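Local coordinates for protein endonuclease and methylase LlaGI (Lactococcus lactis, PDB 5FFJ) that probably methylates adenine in its DNA recognition sequence and, in the full-length enzyme, couples ATP-driven movement along DNA to cleavage, at residues Gly923-Ser928 and Asn1030-Gln1035; Asp927-Asp932 and Leu1257-Pro1262; Ser1184-Lys1189 and Gln1209-Pro1214. All blocks are in the same frame, centred on the assembly; numbering follows the deposited sequence.

Interaction 1. Residues Gly923-Ser928 and Asn1030-Gln1035. With nucleotides of chain B.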
loop_
_atom_site.group_PDB
_atom_site.type_symbol
_atom_site.label_atom_id
_atom_site.label_comp_id
_atom_site.label_asym_id
_atom_site.label_seq_id
_atom_site.Cartn_x
_atom_site.Cartn_y
_atom_site.Cartn_z
ATOM N N GLY A 923 17.066 7.365 7.171
ATOM C CA GLY A 923 18.323 7.646 7.844
ATOM C C GLY A 923 19.351 6.539 7.705
ATOM O O GLY A 923 20.343 6.515 8.434
ATOM N N SER A 924 19.119 5.622 6.771
ATOM C CA SER A 924 20.012 4.483 6.568
ATOM C C SER A 924 21.444 4.924 6.286
ATOM O O SER A 924 22.394 4.346 6.815
ATOM C CB SER A 924 19.511 3.610 5.413
ATOM O OG SER A 924 19.533 4.322 4.189
ATOM N N TYR A 925 21.588 5.959 5.466
ATOM C CA TYR A 925 22.897 6.385 4.983
ATOM C C TYR A 925 23.855 6.793 6.101
ATOM O O TYR A 925 25.063 6.874 5.876
ATOM C CB TYR A 925 22.741 7.550 4.008
ATOM C CG TYR A 925 22.250 8.815 4.661
ATOM C CD1 TYR A 925 23.144 9.714 5.227
ATOM C CD2 TYR A 925 20.896 9.109 4.717
ATOM C CE1 TYR A 925 22.703 10.867 5.829
ATOM C CE2 TYR A 925 20.447 10.261 5.316
ATOM C CZ TYR A 925 21.355 11.136 5.871
ATOM O OH TYR A 925 20.909 12.284 6.468
ATOM N N ILE A 926 23.323 7.063 7.291
ATOM C CA ILE A 926 24.157 7.453 8.427
ATOM C C ILE A 926 25.186 6.364 8.701
ATOM O O ILE A 926 26.388 6.627 8.755
ATOM C CB ILE A 926 23.322 7.706 9.700
ATOM C CG1 ILE A 926 22.298 8.813 9.452
ATOM C CG2 ILE A 926 24.230 8.094 10.869
ATOM C CD1 ILE A 926 21.329 9.024 10.594
ATOM N N ASP A 927 24.696 5.142 8.879
ATOM C CA ASP A 927 25.554 3.973 9.013
ATOM C C ASP A 927 25.024 2.877 8.098
ATOM O O ASP A 927 24.015 2.234 8.390
ATOM C CB ASP A 927 25.612 3.494 10.464
ATOM C CG ASP A 927 26.890 2.737 10.782
ATOM O OD1 ASP A 927 27.963 3.138 10.281
ATOM O OD2 ASP A 927 26.822 1.745 11.539
ATOM N N SER A 928 25.712 2.683 6.982
ATOM C CA SER A 928 25.254 1.784 5.934
ATOM C C SER A 928 26.436 1.326 5.094
ATOM O O SER A 928 27.376 2.088 4.867
ATOM C CB SER A 928 24.208 2.475 5.054
ATOM O OG SER A 928 23.962 1.745 3.867
ATOM N N ASN A 1030 35.293 6.266 5.828
ATOM C CA ASN A 1030 34.225 7.253 5.673
ATOM C C ASN A 1030 33.031 6.927 6.571
ATOM O O ASN A 1030 31.884 7.211 6.219
ATOM C CB ASN A 1030 33.766 7.344 4.210
ATOM C CG ASN A 1030 34.915 7.554 3.243
ATOM O OD1 ASN A 1030 35.407 8.671 3.078
ATOM N ND2 ASN A 1030 35.338 6.484 2.583
ATOM N N ASP A 1031 33.310 6.321 7.724
ATOM C CA ASP A 1031 32.276 6.004 8.703
ATOM C C ASP A 1031 32.163 7.115 9.743
ATOM O O ASP A 1031 33.159 7.532 10.336
ATOM C CB ASP A 1031 32.572 4.667 9.394
ATOM C CG ASP A 1031 32.382 3.475 8.475
ATOM O OD1 ASP A 1031 31.632 3.595 7.485
ATOM O OD2 ASP A 1031 32.975 2.413 8.754
ATOM N N TRP A 1032 30.939 7.590 9.959
ATOM C CA TRP A 1032 30.673 8.624 10.951
ATOM C C TRP A 1032 30.511 8.022 12.346
ATOM O O TRP A 1032 31.091 8.517 13.314
ATOM C CB TRP A 1032 29.418 9.415 10.574
ATOM C CG TRP A 1032 29.569 10.217 9.319
ATOM C CD1 TRP A 1032 30.729 10.495 8.661
ATOM C CD2 TRP A 1032 28.522 10.842 8.568
ATOM N NE1 TRP A 1032 30.472 11.258 7.547
ATOM C CE2 TRP A 1032 29.123 11.484 7.468
ATOM C CE3 TRP A 1032 27.136 10.923 8.720
ATOM C CZ2 TRP A 1032 28.387 12.196 6.528
ATOM C CZ3 TRP A 1032 26.407 11.628 7.785
ATOM C CH2 TRP A 1032 27.032 12.255 6.703
ATOM N N ILE A 1033 29.723 6.953 12.440
ATOM C CA ILE A 1033 29.450 6.300 13.718
ATOM C C ILE A 1033 29.796 4.812 13.689
ATOM O O ILE A 1033 29.916 4.211 12.619
ATOM C CB ILE A 1033 27.973 6.462 14.124
ATOM C CG1 ILE A 1033 27.041 5.945 13.024
ATOM C CG2 ILE A 1033 27.673 7.923 14.424
ATOM C CD1 ILE A 1033 25.603 5.755 13.493
ATOM N N ASN A 1034 29.946 4.231 14.877
ATOM C CA ASN A 1034 30.357 2.841 15.022
ATOM C C ASN A 1034 31.662 2.603 14.277
ATOM O O ASN A 1034 31.836 1.578 13.620
ATOM C CB ASN A 1034 29.268 1.898 14.510
ATOM C CG ASN A 1034 27.938 2.115 15.201
ATOM O OD1 ASN A 1034 27.851 2.107 16.431
ATOM N ND2 ASN A 1034 26.891 2.319 14.411
ATOM N N GLN A 1035 32.570 3.570 14.378
ATOM C CA GLN A 1035 33.853 3.502 13.688
ATOM C C GLN A 1035 34.653 2.296 14.157
ATOM O O GLN A 1035 34.508 1.846 15.293
ATOM C CB GLN A 1035 34.649 4.789 13.909
ATOM C CG GLN A 1035 33.935 6.038 13.407
ATOM C CD GLN A 1035 34.803 7.280 13.456
ATOM O OE1 GLN A 1035 35.880 7.279 14.054
ATOM N NE2 GLN A 1035 34.336 8.353 12.821
ATOM P P DC B 9 23.427 -1.567 3.155
ATOM O OP1 DC B 9 24.337 -0.904 2.194
ATOM O OP2 DC B 9 23.871 -1.761 4.553
ATOM O "O5'" DC B 9 22.018 -0.798 3.186
ATOM C "C5'" DC B 9 21.406 -0.378 1.963
ATOM C "C4'" DC B 9 19.956 -0.839 1.876
ATOM O "O4'" DC B 9 19.906 -2.285 1.680
ATOM C "C3'" DC B 9 19.104 -0.556 3.121
ATOM O "O3'" DC B 9 17.865 0.045 2.751
ATOM C "C2'" DC B 9 18.910 -1.937 3.740
ATOM C "C1'" DC B 9 18.893 -2.816 2.506
ATOM N N1 DC B 9 19.165 -4.284 2.757
ATOM C C2 DC B 9 18.350 -5.260 2.162
ATOM O O2 DC B 9 17.412 -4.908 1.437
ATOM N N3 DC B 9 18.613 -6.572 2.398
ATOM C C4 DC B 9 19.632 -6.921 3.185
ATOM N N4 DC B 9 19.854 -8.227 3.386
ATOM C C5 DC B 9 20.471 -5.946 3.798
ATOM C C6 DC B 9 20.205 -4.655 3.560
ATOM P P DC B 10 17.028 0.902 3.821
ATOM O OP1 DC B 10 17.314 2.331 3.552
ATOM O OP2 DC B 10 17.307 0.358 5.171
ATOM O "O5'" DC B 10 15.505 0.575 3.454
ATOM C "C5'" DC B 10 14.986 0.969 2.191
ATOM C "C4'" DC B 10 14.189 -0.154 1.545
ATOM O "O4'" DC B 10 14.876 -1.425 1.744
ATOM C "C3'" DC B 10 12.775 -0.342 2.104
ATOM O "O3'" DC B 10 11.814 -0.379 1.048
ATOM C "C2'" DC B 10 12.853 -1.662 2.864
ATOM C "C1'" DC B 10 13.937 -2.411 2.112
ATOM N N1 DC B 10 14.623 -3.463 2.932
ATOM C C2 DC B 10 14.408 -4.826 2.666
ATOM O O2 DC B 10 13.652 -5.156 1.743
ATOM N N3 DC B 10 15.043 -5.749 3.434
ATOM C C4 DC B 10 15.852 -5.355 4.422
ATOM N N4 DC B 10 16.458 -6.295 5.155
ATOM C C5 DC B 10 16.075 -3.979 4.702
ATOM C C6 DC B 10 15.447 -3.080 3.943
#
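The carboxylate oxygen OD2 of Asp927 is gripped from two parts of the chain. Within this contact the side-chain amide of Asn1034 donates to it, ND2 to OD2 2.9 Å, with a fairly straight N-H...O angle of 159°. The bond lies near the amide plane of Asn1034 but reaches OD2 from well above the carboxylate plane; the two flat groups are turned 51° against each other. Lys1258 holds the same oxygen by a salt bridge, and OD1 goes to Lys1259, its strongest polar partner.

Below the charged end the contact is greasy. The CG1 branch of Ile1033, set between backbone N and carbonyl carbon (chi1 55°), lies against the 923-928 loop. Its CD1 terminus lies 3.8 Å from CG2 of Ile926 and equally far from CB of Asp927, touching both neighbours at once. Farther along, the edge of the Tyr925 ring comes to the Trp1032 indole, CE1 to CZ3 4.3 Å; Ile947 of strand 944-951 packs on both aromatic residues.

Replacing Asp927 with an alanine would probably leave the Asn1034 amide free to turn and deprive Lys1258 and Lys1259 of the carboxylate they share.

On the far side of the loop, Ser924 OG makes a weak hydrogen bond to OP1 of nucleotide DC10 of chain B, 3.0 Å long. One short turn of the probable methyltransferase domain thus meets DNA phosphate on one flank and carries an acidic group on the other, where the two lysines probably balance its charge and Ile1033 packs against its CB.

Interaction 2. Residues Asp927-Asp932 and Leu1257-Pro1262. With nucleotides of chain B.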
loop_
_atom_site.group_PDB
_atom_site.type_symbol
_atom_site.label_atom_id
_atom_site.label_comp_id
_atom_site.label_asym_id
_atom_site.label_seq_id
_atom_site.Cartn_x
_atom_site.Cartn_y
_atom_site.Cartn_z
ATOM N N ASP A 927 24.696 5.142 8.879
ATOM C CA ASP A 927 25.554 3.973 9.013
ATOM C C ASP A 927 25.024 2.877 8.098
ATOM O O ASP A 927 24.015 2.234 8.390
ATOM C CB ASP A 927 25.612 3.494 10.464
ATOM C CG ASP A 927 26.890 2.737 10.782
ATOM O OD1 ASP A 927 27.963 3.138 10.281
ATOM O OD2 ASP A 927 26.822 1.745 11.539
ATOM N N SER A 928 25.712 2.683 6.982
ATOM C CA SER A 928 25.254 1.784 5.934
ATOM C C SER A 928 26.436 1.326 5.094
ATOM O O SER A 928 27.376 2.088 4.867
ATOM C CB SER A 928 24.208 2.475 5.054
ATOM O OG SER A 928 23.962 1.745 3.867
ATOM N N GLN A 929 26.387 0.078 4.642
ATOM C CA GLN A 929 27.483 -0.492 3.873
ATOM C C GLN A 929 27.705 0.265 2.570
ATOM O O GLN A 929 28.811 0.728 2.293
ATOM C CB GLN A 929 27.212 -1.969 3.580
ATOM C CG GLN A 929 27.126 -2.838 4.821
ATOM C CD GLN A 929 28.396 -2.806 5.653
ATOM O OE1 GLN A 929 28.379 -2.407 6.817
ATOM N NE2 GLN A 929 29.505 -3.232 5.058
ATOM N N SER A 930 26.644 0.400 1.780
ATOM C CA SER A 930 26.755 0.959 0.437
ATOM C C SER A 930 26.648 2.484 0.403
ATOM O O SER A 930 26.551 3.073 -0.674
ATOM C CB SER A 930 25.680 0.350 -0.468
ATOM O OG SER A 930 24.378 0.628 0.018
ATOM N N ALA A 931 26.681 3.122 1.571
ATOM C CA ALA A 931 26.564 4.577 1.653
ATOM C C ALA A 931 27.877 5.241 2.066
ATOM O O ALA A 931 27.902 6.431 2.375
ATOM C CB ALA A 931 25.464 4.962 2.628
ATOM N N ASP A 932 28.966 4.479 2.069
ATOM C CA ASP A 932 30.267 5.031 2.433
ATOM C C ASP A 932 30.690 6.115 1.447
ATOM O O ASP A 932 31.390 7.058 1.813
ATOM C CB ASP A 932 31.328 3.931 2.490
ATOM C CG ASP A 932 31.473 3.193 1.176
ATOM O OD1 ASP A 932 30.443 2.972 0.504
ATOM O OD2 ASP A 932 32.616 2.838 0.814
ATOM N N LEU A 1257 32.909 -6.536 13.319
ATOM C CA LEU A 1257 32.139 -7.747 13.068
ATOM C C LEU A 1257 30.886 -7.427 12.258
ATOM O O LEU A 1257 30.395 -8.264 11.498
ATOM C CB LEU A 1257 31.761 -8.427 14.385
ATOM C CG LEU A 1257 32.870 -9.187 15.113
ATOM C CD1 LEU A 1257 32.356 -9.698 16.454
ATOM C CD2 LEU A 1257 33.388 -10.339 14.265
ATOM N N LYS A 1258 30.376 -6.211 12.422
ATOM C CA LYS A 1258 29.215 -5.759 11.666
ATOM C C LYS A 1258 29.594 -5.330 10.255
ATOM O O LYS A 1258 28.930 -5.697 9.286
ATOM C CB LYS A 1258 28.524 -4.588 12.377
ATOM C CG LYS A 1258 27.537 -3.822 11.486
ATOM C CD LYS A 1258 26.883 -2.651 12.195
ATOM C CE LYS A 1258 26.012 -1.875 11.221
ATOM N NZ LYS A 1258 25.321 -0.735 11.866
ATOM N N LYS A 1259 30.663 -4.550 10.146
ATOM C CA LYS A 1259 30.935 -3.801 8.926
ATOM C C LYS A 1259 31.890 -4.504 7.962
ATOM O O LYS A 1259 32.157 -3.996 6.873
ATOM C CB LYS A 1259 31.485 -2.419 9.292
ATOM C CG LYS A 1259 30.462 -1.547 10.000
ATOM C CD LYS A 1259 30.981 -0.150 10.269
ATOM C CE LYS A 1259 29.827 0.811 10.487
ATOM N NZ LYS A 1259 30.228 2.016 11.255
ATOM N N ASP A 1260 32.392 -5.673 8.346
ATOM C CA ASP A 1260 33.239 -6.453 7.447
ATOM C C ASP A 1260 33.433 -7.874 7.963
ATOM O O ASP A 1260 33.159 -8.174 9.124
ATOM C CB ASP A 1260 34.597 -5.763 7.260
ATOM C CG ASP A 1260 35.387 -6.320 6.084
ATOM O OD1 ASP A 1260 35.595 -7.551 6.022
ATOM O OD2 ASP A 1260 35.796 -5.522 5.216
ATOM N N LEU A 1261 33.888 -8.746 7.070
ATOM C CA LEU A 1261 34.161 -10.140 7.398
ATOM C C LEU A 1261 35.144 -10.228 8.563
ATOM O O LEU A 1261 36.115 -9.473 8.601
ATOM C CB LEU A 1261 34.720 -10.858 6.169
ATOM C CG LEU A 1261 34.549 -12.370 6.033
ATOM C CD1 LEU A 1261 33.087 -12.771 6.086
ATOM C CD2 LEU A 1261 35.172 -12.820 4.720
ATOM N N PRO A 1262 34.896 -11.146 9.518
ATOM C CA PRO A 1262 35.735 -11.228 10.722
ATOM C C PRO A 1262 37.222 -11.426 10.448
ATOM O O PRO A 1262 37.606 -11.945 9.400
ATOM C CB PRO A 1262 35.174 -12.448 11.461
ATOM C CG PRO A 1262 33.778 -12.565 10.993
ATOM C CD PRO A 1262 33.777 -12.105 9.572
ATOM P P DC B 9 23.427 -1.567 3.155
ATOM O OP1 DC B 9 24.337 -0.904 2.194
ATOM O OP2 DC B 9 23.871 -1.761 4.553
ATOM O "O5'" DC B 9 22.018 -0.798 3.186
ATOM C "C5'" DC B 9 21.406 -0.378 1.963
ATOM C "C4'" DC B 9 19.956 -0.839 1.876
ATOM O "O4'" DC B 9 19.906 -2.285 1.680
ATOM C "C3'" DC B 9 19.104 -0.556 3.121
ATOM O "O3'" DC B 9 17.865 0.045 2.751
ATOM C "C2'" DC B 9 18.910 -1.937 3.740
ATOM C "C1'" DC B 9 18.893 -2.816 2.506
ATOM N N1 DC B 9 19.165 -4.284 2.757
ATOM C C2 DC B 9 18.350 -5.260 2.162
ATOM O O2 DC B 9 17.412 -4.908 1.437
ATOM N N3 DC B 9 18.613 -6.572 2.398
ATOM C C4 DC B 9 19.632 -6.921 3.185
ATOM N N4 DC B 9 19.854 -8.227 3.386
ATOM C C5 DC B 9 20.471 -5.946 3.798
ATOM C C6 DC B 9 20.205 -4.655 3.560
#
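Lys1258 swings CG anti to the backbone N (chi1 165°), whereas Lys1259 sets its CG beside its own backbone N, anti to the carbonyl carbon (chi1 -66°); with both chains extended beyond CG, the two successive residues at the end of helix 1254-1259 reach one carboxylate, that of Asp927. Lys1259 crosses Asp927 at about a right angle, and its NZ takes the syn lone pair of OD1 at 2.7 Å. Lys1258 instead arrives from the opposite direction to the aspartate and meets OD2 on its anti side, NZ to OD2 2.9 Å and somewhat out of the carboxylate plane. The result is a salt-bridge network between the methyltransferase region and the specificity domain, with each lysine assigned its own oxygen.

Alongside it Gln929 bends at chi2, and its NE2 makes a weak hydrogen bond to the backbone O of Lys1259, 3.3 Å away, where the helix gives out. The same turn holds the DNA backbone. Gln929 N donates to OP2 of DC9 of chain B at 3.1 Å, while OP1 of that phosphate receives both the backbone N of Ser930 and its hydroxyl, OG to OP1 being 2.7 Å.

Interaction 3. Residues Ser1184-Lys1189 and Gln1209-Pro1214. With nucleotides of chain B.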
loop_
_atom_site.group_PDB
_atom_site.type_symbol
_atom_site.label_atom_id
_atom_site.label_comp_id
_atom_site.label_asym_id
_atom_site.label_seq_id
_atom_site.Cartn_x
_atom_site.Cartn_y
_atom_site.Cartn_z
ATOM N N SER A 1184 26.963 -14.033 10.791
ATOM C CA SER A 1184 26.303 -12.784 10.440
ATOM C C SER A 1184 27.172 -12.100 9.393
ATOM O O SER A 1184 28.400 -12.201 9.444
ATOM C CB SER A 1184 26.107 -11.885 11.668
ATOM O OG SER A 1184 25.595 -12.609 12.773
ATOM N N GLY A 1185 26.542 -11.416 8.444
ATOM C CA GLY A 1185 27.261 -10.842 7.323
ATOM C C GLY A 1185 27.136 -9.340 7.213
ATOM O O GLY A 1185 26.036 -8.795 7.227
ATOM N N GLN A 1186 28.295 -8.689 7.166
ATOM C CA GLN A 1186 28.468 -7.357 6.594
ATOM C C GLN A 1186 27.249 -6.420 6.711
ATOM O O GLN A 1186 26.540 -6.168 5.736
ATOM C CB GLN A 1186 28.882 -7.528 5.121
ATOM C CG GLN A 1186 30.310 -7.076 4.809
ATOM C CD GLN A 1186 30.890 -7.748 3.575
ATOM O OE1 GLN A 1186 30.737 -8.955 3.382
ATOM N NE2 GLN A 1186 31.566 -6.968 2.738
ATOM N N GLY A 1187 26.997 -5.928 7.923
ATOM C CA GLY A 1187 26.036 -4.857 8.126
ATOM C C GLY A 1187 24.697 -5.247 8.735
ATOM O O GLY A 1187 23.696 -4.567 8.507
ATOM N N ASP A 1188 24.674 -6.333 9.506
ATOM C CA ASP A 1188 23.527 -6.652 10.353
ATOM C C ASP A 1188 23.535 -5.680 11.509
ATOM O O ASP A 1188 24.597 -5.345 12.032
ATOM C CB ASP A 1188 23.585 -8.085 10.894
ATOM C CG ASP A 1188 22.740 -9.066 10.092
ATOM O OD1 ASP A 1188 21.658 -8.680 9.601
ATOM O OD2 ASP A 1188 23.157 -10.239 9.976
ATOM N N LYS A 1189 22.353 -5.246 11.923
ATOM C CA LYS A 1189 22.235 -4.358 13.066
ATOM C C LYS A 1189 22.210 -5.164 14.359
ATOM O O LYS A 1189 22.613 -4.674 15.413
ATOM C CB LYS A 1189 20.979 -3.500 12.947
ATOM C CG LYS A 1189 20.940 -2.625 11.700
ATOM C CD LYS A 1189 19.825 -1.599 11.785
ATOM C CE LYS A 1189 19.846 -0.679 10.582
ATOM N NZ LYS A 1189 18.960 0.511 10.736
ATOM N N GLN A 1209 21.801 -11.072 5.706
ATOM C CA GLN A 1209 22.836 -11.515 4.775
ATOM C C GLN A 1209 23.863 -12.365 5.521
ATOM O O GLN A 1209 24.604 -11.864 6.364
ATOM C CB GLN A 1209 23.514 -10.322 4.088
ATOM C CG GLN A 1209 24.041 -9.248 5.031
ATOM C CD GLN A 1209 23.012 -8.183 5.356
ATOM O OE1 GLN A 1209 21.808 -8.413 5.263
ATOM N NE2 GLN A 1209 23.484 -6.999 5.728
ATOM N N ALA A 1210 23.893 -13.660 5.222
ATOM C CA ALA A 1210 24.755 -14.586 5.949
ATOM C C ALA A 1210 25.876 -15.120 5.073
ATOM O O ALA A 1210 25.641 -15.624 3.974
ATOM C CB ALA A 1210 23.943 -15.743 6.510
ATOM N N ARG A 1211 27.097 -14.999 5.579
ATOM C CA ARG A 1211 28.263 -15.589 4.945
ATOM C C ARG A 1211 28.535 -16.933 5.609
ATOM O O ARG A 1211 28.232 -17.113 6.792
ATOM C CB ARG A 1211 29.480 -14.665 5.071
ATOM C CG ARG A 1211 29.162 -13.168 5.015
ATOM C CD ARG A 1211 28.651 -12.765 3.631
ATOM N NE ARG A 1211 27.917 -11.496 3.662
ATOM C CZ ARG A 1211 28.054 -10.505 2.784
ATOM N NH1 ARG A 1211 28.912 -10.596 1.775
ATOM N NH2 ARG A 1211 27.324 -9.405 2.922
ATOM N N ASN A 1212 29.086 -17.877 4.855
ATOM C CA ASN A 1212 29.507 -19.149 5.430
ATOM C C ASN A 1212 30.915 -19.505 4.985
ATOM O O ASN A 1212 31.374 -19.079 3.922
ATOM C CB ASN A 1212 28.533 -20.275 5.065
ATOM C CG ASN A 1212 28.408 -20.483 3.574
ATOM O OD1 ASN A 1212 29.210 -21.193 2.968
ATOM N ND2 ASN A 1212 27.391 -19.874 2.973
ATOM N N LEU A 1213 31.592 -20.283 5.819
ATOM C CA LEU A 1213 32.993 -20.613 5.620
ATOM C C LEU A 1213 33.167 -22.124 5.525
ATOM O O LEU A 1213 33.343 -22.793 6.544
ATOM C CB LEU A 1213 33.826 -20.037 6.765
ATOM C CG LEU A 1213 33.729 -18.511 6.851
ATOM C CD1 LEU A 1213 33.997 -18.022 8.256
ATOM C CD2 LEU A 1213 34.692 -17.868 5.866
ATOM N N PRO A 1214 33.112 -22.670 4.299
ATOM C CA PRO A 1214 33.102 -24.126 4.123
ATOM C C PRO A 1214 34.401 -24.799 4.542
ATOM O O PRO A 1214 35.475 -24.205 4.449
ATOM C CB PRO A 1214 32.867 -24.293 2.619
ATOM C CG PRO A 1214 33.407 -23.055 2.018
ATOM C CD PRO A 1214 33.125 -21.964 3.006
ATOM P P DT B 8 27.905 -5.496 0.847
ATOM O OP1 DT B 8 28.929 -4.428 0.904
ATOM O OP2 DT B 8 28.066 -6.695 1.701
ATOM O "O5'" DT B 8 26.470 -4.862 1.169
ATOM C "C5'" DT B 8 25.869 -3.940 0.250
ATOM C "C4'" DT B 8 24.430 -3.636 0.637
ATOM O "O4'" DT B 8 23.525 -4.504 -0.122
ATOM C "C3'" DT B 8 24.085 -3.894 2.100
ATOM O "O3'" DT B 8 23.060 -3.008 2.546
ATOM C "C2'" DT B 8 23.613 -5.337 2.046
ATOM C "C1'" DT B 8 22.771 -5.299 0.783
ATOM N N1 DT B 8 22.477 -6.644 0.149
ATOM C C2 DT B 8 21.373 -6.770 -0.667
ATOM O O2 DT B 8 20.613 -5.851 -0.911
ATOM N N3 DT B 8 21.189 -8.015 -1.199
ATOM C C4 DT B 8 21.970 -9.127 -1.002
ATOM O O4 DT B 8 21.709 -10.197 -1.531
ATOM C C5 DT B 8 23.110 -8.939 -0.129
ATOM C C7 DT B 8 24.042 -10.082 0.171
ATOM C C6 DT B 8 23.306 -7.721 0.398
ATOM P P DC B 9 23.427 -1.567 3.155
ATOM O OP1 DC B 9 24.337 -0.904 2.194
ATOM O OP2 DC B 9 23.871 -1.761 4.553
ATOM O "O5'" DC B 9 22.018 -0.798 3.186
ATOM C "C5'" DC B 9 21.406 -0.378 1.963
ATOM C "C4'" DC B 9 19.956 -0.839 1.876
ATOM O "O4'" DC B 9 19.906 -2.285 1.680
ATOM C "C3'" DC B 9 19.104 -0.556 3.121
ATOM O "O3'" DC B 9 17.865 0.045 2.751
ATOM C "C2'" DC B 9 18.910 -1.937 3.740
ATOM C "C1'" DC B 9 18.893 -2.816 2.506
ATOM N N1 DC B 9 19.165 -4.284 2.757
ATOM C C2 DC B 9 18.350 -5.260 2.162
ATOM O O2 DC B 9 17.412 -4.908 1.437
ATOM N N3 DC B 9 18.613 -6.572 2.398
ATOM C C4 DC B 9 19.632 -6.921 3.185
ATOM N N4 DC B 9 19.854 -8.227 3.386
ATOM C C5 DC B 9 20.471 -5.946 3.798
ATOM C C6 DC B 9 20.205 -4.655 3.560
#
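Gln1209 and Arg1211 give up most surface to the 1184-1189 loop, and each also reaches the DNA. The Gln1209 side chain leaves between backbone N and carbonyl carbon (chi1 52°) and bends at chi2, which carries its amide past Gly1185 to the Gln1186 carbonyl. There NE2 donates to the backbone O of Gln1186 over 3.2 Å, a nearly straight bond at 169° that lies in the glutamine's own amide plane but comes from above the plane of the receiving carbonyl. The other end of the amide meets a base: OE1 accepts from N4 of DC9 of chain B at 2.7 Å. Since N4 sits on the major-groove edge of cytosine, this is consistent with sequence recognition. The amide is thereby held from both ends, which probably fixes which end presents oxygen to the cytosine. CB of the same glutamine lies 4.0 Å from the C7 methyl of thymidine DT8 of chain B.

Arg1211 instead meets the DNA backbone. Its NH2 donates to OP2 of DT8 at 3.1 Å, near the guanidinium plane, while OE1 of Gln1186 lies over one face of that group. Gly1185, lacking a side chain, lets the arginine pass close, CA to NE 3.8 Å.

At its root the contact is part of an antiparallel sheet in the specificity domain. Ser1184 and Ala1210 form a non-hydrogen-bonded pair where strand 1180-1184 ends, and strand 1210-1214 runs on between that strand and strand 1058-1059.

Following the chain, the turn after strand 915-922 opens two loops from the same stretch. Interaction 1 closes the shorter, spanning 101 intervening residues, when the coil after strand 1022-1024 returns to it. Interaction 2 closes the longer, after 324 residues, at the end of helix 1254-1259. Interaction 3 comes in series after interaction 1 and lies nested within the loop of interaction 2, shutting a local excursion of 19 residues. Centres of interactions 1 and 2 are about 9 Å apart, those of 2 and 3 about 11 Å. Interaction 2 ties the methyltransferase region to the specificity domain, and interaction 3 stays within the latter, all beside one run of DNA nucleotides.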